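Local coordinates for protein aspartate-semialdehyde dehydrogenase (Cryptococcus neoformans var. neoformans JEC21, PDB 5CEF) that catalyses the NADPH-dependent reductive dephosphorylation of 4-phospho-L-aspartate to its semialdehyde, a step on the way to methionine and threonine, at residues D98-F103 and K115-D120. Residues are numbered along the deposited sequence; the frame is centred on the assembly and turned at random.
Sequences DIENAF and KNYRRD
Y117 touches E100 and N101 and makes most of the loop's side of this contact, which joins helix 93-105 to the loop after strand 109-112. The loop folds into two type I beta turns, K115-R118 and Y117-D120. Y117 belongs to both turns. Its CG stands anti to the carbonyl carbon (chi1 -75°), and the ring reaches the helix phenol end first. E100 extends the other way past it. The carboxylate OE1 lies at the ring edge, near the ring plane, 4.0 Å from CD2 of Y117. The two flat groups are inclined by 36°. Further out, Y117 OH meets the root of N101, 3.1 Å from N101 CB and 3.3 Å from N101 CG. The two side chains cross at about a right angle. R118 and R119 carry the loop toward helix 212-224, where R119 forms a salt bridge with D214 and a cation-pi contact with W218. D120 closes the second turn through its N to Y117 O, and its OD2 lies at the edge of the Y117 ring, in plane. E100 is buried, but its OE2 takes a hydrogen bond with S89 OG and a weaker one with S112 OG, at strands of the Rossmann sheet. The E100 side chain is about 5 Å from that of L91, which probably binds NADP(+), as in related enzymes. No hydrogen bond spans the two segments, so helix and loop meet through van der Waals contact of the tyrosine, while the carboxylate is held by serines of the sheet.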
ATOM      1  N   ASP A  98     -38.104  -0.629   8.456  1.00 55.70           N
ATOM      2  CA  ASP A  98     -39.528  -0.645   8.063  1.00 57.13           C
ATOM      3  C   ASP A  98     -39.831  -1.773   7.084  1.00 46.41           C
ATOM      4  O   ASP A  98     -40.817  -2.484   7.253  1.00 48.22           O
ATOM      5  CB  ASP A  98     -39.940   0.691   7.452  1.00 59.07           C
ATOM      6  CG  ASP A  98     -39.923   1.818   8.468  1.00 65.15           C
ATOM      7  OD1 ASP A  98     -40.238   1.545   9.665  1.00 60.76           O
ATOM      8  OD2 ASP A  98     -39.600   2.963   8.061  1.00 62.93           O
ATOM      9  N   ILE A  99     -38.920  -1.983   6.142  1.00 40.11           N
ATOM     10  CA  ILE A  99     -39.067  -3.003   5.120  1.00 39.31           C
ATOM     11  C   ILE A  99     -38.994  -4.433   5.671  1.00 42.79           C
ATOM     12  O   ILE A  99     -39.885  -5.266   5.401  1.00 43.50           O
ATOM     13  CB  ILE A  99     -38.010  -2.838   4.044  1.00 37.57           C
ATOM     14  CG1 ILE A  99     -38.247  -1.530   3.276  1.00 32.67           C
ATOM     15  CG2 ILE A  99     -38.024  -4.029   3.093  1.00 41.88           C
ATOM     16  CD1 ILE A  99     -37.075  -1.114   2.397  1.00 31.33           C
ATOM     17  N   GLU A 100     -37.988  -4.713   6.489  1.00 41.12           N
ATOM     18  CA  GLU A 100     -37.894  -6.019   7.106  1.00 39.61           C
ATOM     19  C   GLU A 100     -39.088  -6.294   8.013  1.00 39.30           C
ATOM     20  O   GLU A 100     -39.602  -7.422   8.061  1.00 38.77           O
ATOM     21  CB  GLU A 100     -36.571  -6.170   7.853  1.00 42.24           C
ATOM     22  CG  GLU A 100     -35.377  -6.213   6.908  1.00 43.23           C
ATOM     23  CD  GLU A 100     -34.029  -6.201   7.610  1.00 42.65           C
ATOM     24  OE1 GLU A 100     -33.984  -6.010   8.853  1.00 44.33           O
ATOM     25  OE2 GLU A 100     -33.026  -6.395   6.885  1.00 37.36           O
ATOM     26  N   ASN A 101     -39.553  -5.272   8.711  1.00 39.79           N
ATOM     27  CA  ASN A 101     -40.753  -5.425   9.536  1.00 42.00           C
ATOM     28  C   ASN A 101     -42.005  -5.689   8.723  1.00 38.99           C
ATOM     29  O   ASN A 101     -42.895  -6.428   9.168  1.00 41.86           O
ATOM     30  CB  ASN A 101     -40.999  -4.191  10.411  1.00 45.04           C
ATOM     31  CG  ASN A 101     -42.042  -4.451  11.501  1.00 47.36           C
ATOM     32  OD1 ASN A 101     -42.195  -5.568  12.025  1.00 52.49           O
ATOM     33  ND2 ASN A 101     -42.766  -3.427  11.836  1.00 51.42           N
ATOM     34  N   ALA A 102     -42.092  -5.060   7.560  1.00 37.62           N
ATOM     35  CA  ALA A 102     -43.244  -5.267   6.667  1.00 42.37           C
ATOM     36  C   ALA A 102     -43.273  -6.719   6.159  1.00 40.31           C
ATOM     37  O   ALA A 102     -44.309  -7.374   6.182  1.00 41.45           O
ATOM     38  CB  ALA A 102     -43.211  -4.264   5.498  1.00 39.18           C
ATOM     39  N   PHE A 103     -42.122  -7.221   5.741  1.00 40.94           N
ATOM     40  CA  PHE A 103     -42.030  -8.620   5.322  1.00 41.15           C
ATOM     41  C   PHE A 103     -42.450  -9.573   6.435  1.00 40.01           C
ATOM     42  O   PHE A 103     -43.228 -10.499   6.196  1.00 43.40           O
ATOM     43  CB  PHE A 103     -40.609  -8.953   4.835  1.00 40.34           C
ATOM     44  CG  PHE A 103     -40.395  -8.645   3.390  1.00 40.50           C
ATOM     45  CD1 PHE A 103     -40.363  -7.342   2.940  1.00 40.20           C
ATOM     46  CD2 PHE A 103     -40.276  -9.663   2.463  1.00 43.66           C
ATOM     47  CE1 PHE A 103     -40.188  -7.061   1.601  1.00 42.68           C
ATOM     48  CE2 PHE A 103     -40.107  -9.386   1.113  1.00 45.28           C
ATOM     49  CZ  PHE A 103     -40.061  -8.083   0.683  1.00 42.68           C
ATOM     50  N   LYS A 115     -28.640  -3.658  11.425  1.00 56.72           N
ATOM     51  CA  LYS A 115     -28.510  -3.529  12.885  1.00 64.83           C
ATOM     52  C   LYS A 115     -29.864  -3.484  13.569  1.00 61.55           C
ATOM     53  O   LYS A 115     -29.972  -3.721  14.775  1.00 53.90           O
ATOM     54  CB  LYS A 115     -27.869  -2.186  13.303  1.00 74.55           C
ATOM     55  CG  LYS A 115     -27.076  -1.438  12.252  1.00 90.85           C
ATOM     56  CD  LYS A 115     -26.191  -0.360  12.864  1.00100.05           C
ATOM     57  CE  LYS A 115     -26.261   0.931  12.066  1.00101.07           C
ATOM     58  NZ  LYS A 115     -25.198   1.869  12.504  1.00100.68           N
ATOM     59  N   ASN A 116     -30.890  -3.151  12.804  1.00 53.64           N
ATOM     60  CA  ASN A 116     -32.164  -2.740  13.391  1.00 48.20           C
ATOM     61  C   ASN A 116     -32.777  -3.721  14.425  1.00 44.88           C
ATOM     62  O   ASN A 116     -33.248  -3.291  15.461  1.00 37.13           O
ATOM     63  CB  ASN A 116     -33.160  -2.468  12.270  1.00 52.45           C
ATOM     64  CG  ASN A 116     -32.614  -1.501  11.180  1.00 52.54           C
ATOM     65  OD1 ASN A 116     -31.683  -1.817  10.457  1.00 43.97           O
ATOM     66  ND2 ASN A 116     -33.234  -0.338  11.057  1.00 52.98           N
ATOM     67  N   TYR A 117     -32.700  -5.041  14.164  1.00 41.64           N
ATOM     68  CA  TYR A 117     -33.320  -6.060  15.024  1.00 35.76           C
ATOM     69  C   TYR A 117     -32.357  -6.864  15.941  1.00 36.44           C
ATOM     70  O   TYR A 117     -32.779  -7.772  16.645  1.00 39.19           O
ATOM     71  CB  TYR A 117     -34.171  -6.999  14.155  1.00 33.93           C
ATOM     72  CG  TYR A 117     -35.445  -6.321  13.732  1.00 35.44           C
ATOM     73  CD1 TYR A 117     -36.498  -6.197  14.623  1.00 35.50           C
ATOM     74  CD2 TYR A 117     -35.567  -5.721  12.477  1.00 34.15           C
ATOM     75  CE1 TYR A 117     -37.653  -5.530  14.264  1.00 35.46           C
ATOM     76  CE2 TYR A 117     -36.721  -5.051  12.112  1.00 35.22           C
ATOM     77  CZ  TYR A 117     -37.751  -4.959  13.011  1.00 35.31           C
ATOM     78  OH  TYR A 117     -38.907  -4.311  12.666  1.00 41.29           O
ATOM     79  N   ARG A 118     -31.087  -6.517  15.952  1.00 35.94           N
ATOM     80  CA  ARG A 118     -30.076  -7.294  16.642  1.00 37.67           C
ATOM     81  C   ARG A 118     -30.253  -7.367  18.118  1.00 37.92           C
ATOM     82  O   ARG A 118     -29.921  -8.394  18.721  1.00 37.54           O
ATOM     83  CB  ARG A 118     -28.693  -6.704  16.354  1.00 44.47           C
ATOM     84  CG  ARG A 118     -28.267  -6.951  14.920  1.00 49.38           C
ATOM     85  CD  ARG A 118     -26.843  -6.546  14.637  1.00 51.82           C
ATOM     86  NE  ARG A 118     -26.485  -6.920  13.266  1.00 53.61           N
ATOM     87  CZ  ARG A 118     -25.293  -6.757  12.717  1.00 52.92           C
ATOM     88  NH1 ARG A 118     -24.345  -6.215  13.435  1.00 55.10           N
ATOM     89  NH2 ARG A 118     -25.052  -7.146  11.458  1.00 49.60           N
ATOM     90  N   ARG A 119     -30.720  -6.273  18.711  1.00 35.35           N
ATOM     91  CA  ARG A 119     -30.941  -6.220  20.140  1.00 33.77           C
ATOM     92  C   ARG A 119     -32.408  -6.443  20.527  1.00 32.48           C
ATOM     93  O   ARG A 119     -32.748  -6.405  21.719  1.00 31.51           O
ATOM     94  CB  ARG A 119     -30.456  -4.886  20.689  1.00 37.33           C
ATOM     95  CG  ARG A 119     -29.061  -4.537  20.206  1.00 40.93           C
ATOM     96  CD  ARG A 119     -28.366  -3.516  21.069  1.00 39.97           C
ATOM     97  NE  ARG A 119     -27.034  -3.291  20.535  1.00 43.62           N
ATOM     98  CZ  ARG A 119     -26.104  -2.524  21.098  1.00 46.53           C
ATOM     99  NH1 ARG A 119     -26.357  -1.872  22.225  1.00 39.65           N
ATOM    100  NH2 ARG A 119     -24.895  -2.398  20.506  1.00 52.31           N
ATOM    101  N   ASP A 120     -33.269  -6.716  19.550  1.00 29.08           N
ATOM    102  CA  ASP A 120     -34.686  -6.964  19.835  1.00 28.86           C
ATOM    103  C   ASP A 120     -34.785  -8.234  20.690  1.00 30.19           C
ATOM    104  O   ASP A 120     -34.188  -9.256  20.372  1.00 29.55           O
ATOM    105  CB  ASP A 120     -35.453  -7.127  18.536  1.00 28.55           C
ATOM    106  CG  ASP A 120     -36.930  -7.269  18.745  1.00 28.68           C
ATOM    107  OD1 ASP A 120     -37.381  -8.273  19.343  1.00 29.80           O
ATOM    108  OD2 ASP A 120     -37.644  -6.417  18.207  1.00 28.82           O
TER